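PDB 2JKN: DR hemagglutinin structural subunit from Escherichia coli, which mediates adherence of uropathogenic bacteria to the upper urinary tract by binding the Dr blood group antigen, and agglutinates human erythrocytes. Local coordinates for residues K69-N74 and T141-Y146; V93-T98 and I122-D127. All coordinates share one frame; numbering follows the deposited sequence.

How the contacts relate
Along the chain, contact 2 (93-98 with 122-127) is nested inside the loop that contact 1 (69-74 with 141-146) closes. The strands therefore come in the order 65-70, 90-97, 119-126 and 136-147, the last two consecutive in the chain, and all lie within the Dr-family adhesin range and one connected set of strands. Contact 1 ties the last strand, 136-147, to strand 65-70, while contact 2 supplies G123, I124 and Y125 to the chloramphenicol succinate pocket. The centres of the contacts are about 14 Å apart, yet L142 CD1 and I124 CD1 come within 4.3 Å, joining contact 1 through the interior to the strands that carry the pocket.

Contact 1: residues K69-N74 and T141-Y146; sequences KADTDN and TLTGGY
The N74 amide meets T141 from above its plane: T141 N donates to N74 OD1 over 3.1 Å, from 53° out of the amide plane and not along a lone pair. Several partners fix the rotation of this buried amide. A water bridges N74 OD1 and T141 OG1, lying 2.7 Å from OD1, and N74 ND2 donates to the backbone oxygens of T139 and F81. The turn D71-N74, closed by the backbone bond from N74 N to D71 O, brings N74 back beside T141, and with CG anti to its carbonyl carbon (chi1 -73°) the amide oxygen reaches T141 N. D71 is modelled in two conformers, one of which lays a carboxylate face over T141 CB and CG2.

Antiparallel pairing precedes this turn. K69 and T143 form a hydrogen-bonded pair, K69 N to T143 O at 2.8 Å and T143 N to K69 O at 2.9 Å. Beyond it a single bond, D71 N to T141 O at 3.1 Å, continues the pairing, since the N74 side chain takes the T141 N-H. In the non-hydrogen-bonded pair between them, A70 CB packs on L142 CD2 at 4.0 Å.

This is strand pairing of an immunoglobulin-like fimbrial subunit, ended by an asparagine standing in for a backbone acceptor. T143 OG1 is hydrogen-bonded to T18 OG1, A70 rests on F80 of strand 79-84, and strand 136-147 runs antiparallel to both 65-70 and 17-26.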
loop_
_atom_site.group_PDB
_atom_site.type_symbol
_atom_site.label_atom_id
_atom_site.label_comp_id
_atom_site.label_asym_id
_atom_site.label_seq_id
_atom_site.Cartn_x
_atom_site.Cartn_y
_atom_site.Cartn_z
ATOM N N LYS A 69 -1.098 20.612 2.792
ATOM C CA LYS A 69 -0.988 20.504 4.236
ATOM C C LYS A 69 -0.255 19.240 4.607
ATOM O O LYS A 69 -0.600 18.148 4.140
ATOM C CB LYS A 69 -2.355 20.519 4.919
ATOM C CG LYS A 69 -2.231 20.310 6.446
ATOM C CD LYS A 69 -3.405 20.872 7.205
ATOM C CE LYS A 69 -3.135 20.809 8.704
ATOM N NZ LYS A 69 -2.708 19.429 9.101
ATOM N N ALA A 70 0.752 19.384 5.454
ATOM C CA ALA A 70 1.526 18.231 5.931
ATOM C C ALA A 70 0.764 17.511 7.042
ATOM O O ALA A 70 0.086 18.154 7.852
ATOM C CB ALA A 70 2.904 18.694 6.444
ATOM N N ASP A 71 0.900 16.187 7.108
ATOM C CA ASP A 71 0.290 15.431 8.213
ATOM C C ASP A 71 0.797 16.024 9.539
ATOM O O ASP A 71 1.913 16.572 9.607
ATOM C CB ASP A 71 0.668 13.944 8.115
ATOM C CG ASP A 71 -0.391 13.107 7.392
ATOM O OD1 ASP A 71 -1.188 13.668 6.596
ATOM O OD2 ASP A 71 -0.403 11.875 7.606
ATOM N N THR A 72 -0.003 15.894 10.603
ATOM C CA THR A 72 0.382 16.424 11.921
ATOM C C THR A 72 1.760 15.995 12.365
ATOM O O THR A 72 2.474 16.751 13.018
ATOM C CB THR A 72 -0.626 16.022 13.034
ATOM O OG1 THR A 72 -1.959 16.353 12.643
ATOM C CG2 THR A 72 -0.279 16.743 14.317
ATOM N N ASP A 73 2.086 14.732 12.122
ATOM C CA ASP A 73 3.369 14.176 12.566
ATOM C C ASP A 73 4.569 14.643 11.741
ATOM O O ASP A 73 5.709 14.266 12.035
ATOM C CB ASP A 73 3.287 12.636 12.554
ATOM C CG ASP A 73 2.294 12.090 13.592
ATOM O OD1 ASP A 73 2.064 12.775 14.606
ATOM O OD2 ASP A 73 1.722 11.005 13.373
ATOM N N ASN A 74 4.319 15.463 10.707
ATOM C CA ASN A 74 5.388 15.913 9.807
ATOM C C ASN A 74 5.758 17.400 9.977
ATOM O O ASN A 74 6.554 17.948 9.199
ATOM C CB ASN A 74 4.992 15.673 8.340
ATOM C CG ASN A 74 5.029 14.202 7.950
ATOM O OD1 ASN A 74 4.094 13.693 7.350
ATOM N ND2 ASN A 74 6.187 13.559 8.160
ATOM N N THR A 141 3.910 13.220 4.333
ATOM C CA THR A 141 2.589 13.149 3.678
ATOM C C THR A 141 2.012 14.529 3.456
ATOM O O THR A 141 1.958 15.324 4.367
ATOM C CB THR A 141 1.644 12.258 4.480
ATOM O OG1 THR A 141 2.260 10.958 4.652
ATOM C CG2 THR A 141 0.306 12.109 3.763
ATOM N N LEU A 142 1.657 14.831 2.215
ATOM C CA LEU A 142 1.130 16.145 1.858
ATOM C C LEU A 142 -0.241 16.005 1.198
ATOM O O LEU A 142 -0.381 15.274 0.208
ATOM C CB LEU A 142 2.092 16.826 0.884
ATOM C CG LEU A 142 3.441 17.281 1.476
ATOM C CD1 LEU A 142 4.420 17.696 0.365
ATOM C CD2 LEU A 142 3.224 18.437 2.466
ATOM N N THR A 143 -1.235 16.733 1.723
ATOM C CA THR A 143 -2.616 16.686 1.190
ATOM C C THR A 143 -2.955 17.998 0.480
ATOM O O THR A 143 -2.689 19.079 1.005
ATOM C CB THR A 143 -3.633 16.419 2.344
ATOM O OG1 THR A 143 -3.306 15.179 2.982
ATOM C CG2 THR A 143 -5.059 16.368 1.806
ATOM N N GLY A 144 -3.571 17.896 -0.689
ATOM C CA GLY A 144 -3.933 19.079 -1.472
ATOM C C GLY A 144 -5.213 19.754 -0.974
ATOM O O GLY A 144 -6.138 19.096 -0.496
ATOM N N GLY A 145 -5.291 21.062 -1.171
ATOM C CA GLY A 145 -6.473 21.804 -0.781
ATOM C C GLY A 145 -6.234 23.260 -1.089
ATOM O O GLY A 145 -5.447 23.601 -1.979
ATOM N N TYR A 146 -6.923 24.133 -0.374
ATOM C CA TYR A 146 -6.745 25.560 -0.608
ATOM C C TYR A 146 -6.753 26.374 0.681
ATOM O O TYR A 146 -7.266 25.922 1.699
ATOM C CB TYR A 146 -7.743 26.087 -1.623
ATOM C CG TYR A 146 -9.194 25.919 -1.237
ATOM C CD1 TYR A 146 -9.948 24.839 -1.710
ATOM C CD2 TYR A 146 -9.837 26.882 -0.461
ATOM C CE1 TYR A 146 -11.292 24.703 -1.384
ATOM C CE2 TYR A 146 -11.187 26.768 -0.145
ATOM C CZ TYR A 146 -11.908 25.679 -0.605
ATOM O OH TYR A 146 -13.242 25.564 -0.268
HETATM O O HOH W 1 -1.495 15.495 5.069
HETATM O O HOH W 2 3.819 11.048 6.845
#

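Contact 2: residues V93-T98 and I122-D127. With CL8 (chloramphenicol succinate), chain I.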
loop_
_atom_site.group_PDB
_atom_site.type_symbol
_atom_site.label_atom_id
_atom_site.label_comp_id
_atom_site.label_asym_id
_atom_site.label_seq_id
_atom_site.Cartn_x
_atom_site.Cartn_y
_atom_site.Cartn_z
ATOM N N VAL A 93 13.305 18.969 6.405
ATOM C CA VAL A 93 13.361 19.276 4.983
ATOM C C VAL A 93 12.886 20.666 4.681
ATOM O O VAL A 93 12.160 21.274 5.472
ATOM C CB VAL A 93 12.543 18.248 4.143
ATOM C CG1 VAL A 93 13.095 16.836 4.319
ATOM C CG2 VAL A 93 11.020 18.307 4.541
ATOM N N ASN A 94 13.265 21.148 3.494
ATOM C CA ASN A 94 12.715 22.372 2.928
ATOM C C ASN A 94 11.831 21.929 1.758
ATOM O O ASN A 94 12.129 20.937 1.077
ATOM C CB ASN A 94 13.828 23.277 2.405
ATOM C CG ASN A 94 14.434 24.122 3.488
ATOM O OD1 ASN A 94 13.722 24.709 4.307
ATOM N ND2 ASN A 94 15.754 24.134 3.549
ATOM N N ILE A 95 10.722 22.631 1.574
ATOM C CA ILE A 95 9.762 22.353 0.511
ATOM C C ILE A 95 9.752 23.600 -0.361
ATOM O O ILE A 95 9.648 24.704 0.153
ATOM C CB ILE A 95 8.372 22.078 1.114
ATOM C CG1 ILE A 95 8.436 20.851 2.041
ATOM C CG2 ILE A 95 7.338 21.915 0.016
ATOM C CD1 ILE A 95 7.126 20.554 2.760
ATOM N N ARG A 96 9.982 23.430 -1.657
ATOM C CA ARG A 96 10.149 24.573 -2.567
ATOM C C ARG A 96 9.684 24.213 -3.982
ATOM O O ARG A 96 10.096 23.193 -4.521
ATOM C CB ARG A 96 11.651 24.955 -2.617
ATOM C CG ARG A 96 11.976 26.103 -3.581
ATOM C CD ARG A 96 13.417 26.594 -3.431
ATOM N NE ARG A 96 14.386 25.662 -4.005
ATOM C CZ ARG A 96 15.201 24.893 -3.285
ATOM N NH1 ARG A 96 15.159 24.941 -1.957
ATOM N NH2 ARG A 96 16.061 24.078 -3.888
ATOM N N PRO A 97 8.871 25.078 -4.600
ATOM C CA PRO A 97 8.451 24.846 -5.981
ATOM C C PRO A 97 9.668 25.034 -6.884
ATOM O O PRO A 97 10.543 25.864 -6.595
ATOM C CB PRO A 97 7.423 25.963 -6.225
ATOM C CG PRO A 97 7.859 27.062 -5.318
ATOM C CD PRO A 97 8.291 26.327 -4.066
ATOM N N THR A 98 9.754 24.237 -7.944
ATOM C CA THR A 98 10.895 24.317 -8.864
ATOM C C THR A 98 10.840 25.589 -9.696
ATOM O O THR A 98 11.838 25.983 -10.294
ATOM C CB THR A 98 11.006 23.060 -9.776
ATOM O OG1 THR A 98 9.827 22.941 -10.571
ATOM C CG2 THR A 98 11.176 21.788 -8.948
ATOM N N ILE A 122 6.822 20.396 -6.704
ATOM C CA ILE A 122 7.308 20.854 -5.408
ATOM C C ILE A 122 8.501 19.954 -5.071
ATOM O O ILE A 122 8.367 18.741 -5.007
ATOM C CB ILE A 122 6.216 20.727 -4.311
ATOM C CG1 ILE A 122 5.034 21.681 -4.595
ATOM C CG2 ILE A 122 6.828 21.009 -2.906
ATOM C CD1 ILE A 122 5.286 23.118 -4.185
ATOM N N GLY A 123 9.670 20.533 -4.855
ATOM C CA GLY A 123 10.809 19.707 -4.480
ATOM C C GLY A 123 10.938 19.558 -2.948
ATOM O O GLY A 123 10.647 20.483 -2.187
ATOM N N ILE A 124 11.361 18.385 -2.513
ATOM C CA ILE A 124 11.626 18.134 -1.086
ATOM C C ILE A 124 13.143 17.988 -0.950
ATOM O O ILE A 124 13.752 17.177 -1.655
ATOM C CB ILE A 124 10.914 16.877 -0.575
ATOM C CG1 ILE A 124 9.410 16.910 -0.933
ATOM C CG2 ILE A 124 11.135 16.735 0.939
ATOM C CD1 ILE A 124 8.644 18.086 -0.316
ATOM N N TYR A 125 13.751 18.833 -0.108
ATOM C CA TYR A 125 15.214 18.873 0.044
ATOM C C TYR A 125 15.651 18.750 1.524
ATOM O O TYR A 125 15.026 19.307 2.419
ATOM C CB TYR A 125 15.766 20.193 -0.524
ATOM C CG TYR A 125 15.375 20.478 -1.972
ATOM C CD1 TYR A 125 16.192 20.098 -3.021
ATOM C CD2 TYR A 125 14.175 21.146 -2.274
ATOM C CE1 TYR A 125 15.819 20.342 -4.347
ATOM C CE2 TYR A 125 13.794 21.387 -3.585
ATOM C CZ TYR A 125 14.608 20.967 -4.616
ATOM O OH TYR A 125 14.243 21.233 -5.919
ATOM N N VAL A 126 16.764 18.073 1.759
ATOM C CA VAL A 126 17.303 17.973 3.112
ATOM C C VAL A 126 17.629 19.402 3.616
ATOM O O VAL A 126 18.235 20.195 2.897
ATOM C CB VAL A 126 18.558 17.048 3.145
ATOM C CG1 VAL A 126 19.237 17.108 4.524
ATOM C CG2 VAL A 126 18.159 15.606 2.799
ATOM N N ASP A 127 17.172 19.732 4.824
ATOM C CA ASP A 127 17.401 21.066 5.401
ATOM C C ASP A 127 18.471 20.971 6.485
ATOM O O ASP A 127 18.171 20.610 7.636
ATOM C CB ASP A 127 16.101 21.610 6.003
ATOM C CG ASP A 127 16.275 22.992 6.673
ATOM O OD1 ASP A 127 17.219 23.734 6.318
ATOM O OD2 ASP A 127 15.438 23.332 7.539
HETATM C C1 CL8 I . 13.906 17.765 -6.698
HETATM CL CL1 CL8 I . 13.699 17.361 -4.961
HETATM CL CL2 CL8 I . 12.379 18.232 -7.486
HETATM C C2 CL8 I . 14.490 16.472 -7.363
HETATM O O2 CL8 I . 14.120 15.358 -6.975
HETATM N N2 CL8 I . 15.333 16.708 -8.267
HETATM C C3 CL8 I . 16.159 15.851 -9.148
HETATM C C4 CL8 I . 17.557 15.622 -8.545
HETATM C C5 CL8 I . 15.810 15.943 -10.596
HETATM O O5 CL8 I . 16.632 17.075 -10.941
HETATM C C6 CL8 I . 14.471 15.922 -11.061
HETATM C C7 CL8 I . 13.665 14.815 -10.883
HETATM C C8 CL8 I . 12.312 14.869 -11.311
HETATM C C9 CL8 I . 11.876 16.086 -11.856
HETATM N N9 CL8 I . 10.452 16.167 -12.322
HETATM O O9A CL8 I . 10.114 17.246 -12.801
HETATM O O9B CL8 I . 9.748 15.204 -12.214
HETATM C C10 CL8 I . 12.663 17.184 -11.982
HETATM C C11 CL8 I . 13.982 17.119 -11.579
HETATM O O4 CL8 I . 17.706 14.486 -7.663
HETATM O O15 CL8 I . 14.037 12.387 -7.143
HETATM C C15 CL8 I . 14.576 11.681 -6.324
HETATM O O16 CL8 I . 14.120 10.437 -6.106
HETATM C C14 CL8 I . 15.767 12.191 -5.554
HETATM C C13 CL8 I . 16.069 13.637 -5.965
HETATM C C12 CL8 I . 16.571 13.683 -7.383
HETATM O O12 CL8 I . 15.998 13.068 -8.248
HETATM O O HOH W 3 13.098 22.226 8.354
HETATM O O HOH W 4 17.261 22.694 1.731
HETATM O O HOH W 5 12.622 23.175 -6.176
#
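Strands 90-97 and 119-126 pair antiparallel beside the chloramphenicol succinate pocket, to which G123, I124 and Y125 belong. The Y125 ring is sandwiched: chlorine CL1 of the ligand lies over one face, offset toward the rim, and the R96 guanidinium covers the opposite face. The guanidinium stacks nearly flat on the ring, planes 16° apart, in a cation-pi contact with R96 CZ 4.2 Å from the ring centroid. R96 NH2 comes nearest, 3.5 Å from Y125 CZ. The arginine chain runs extended from the backbone and then bends at chi3 (74°), which folds its end over the ring. R96 pairs with G123 and Y125 with N94, making the stack a diagonal one across the two strands. G123 has no side chain, which lets Y125 OH lie 4.0 Å from G123 CA and 3.6 Å from ligand C1; a water links this hydroxyl to R96 O.

Four backbone bonds hold the register, among them N94 N to Y125 O at 2.8 Å and G123 N to R96 O at 2.7 Å. On the other face I95 CG1 lies alongside I124 CD1 at 3.6 Å, and F80 and F110 pack against this apolar side. V93, near the end of the strand pair, touches I124 CG2 through its CB at 3.8 Å. This is a strand pair of the immunoglobulin-like beta-sandwich of Dr-family adhesins, with I95, P97, I122 and I124 turned to the interior and Y125 lining the ligand pocket.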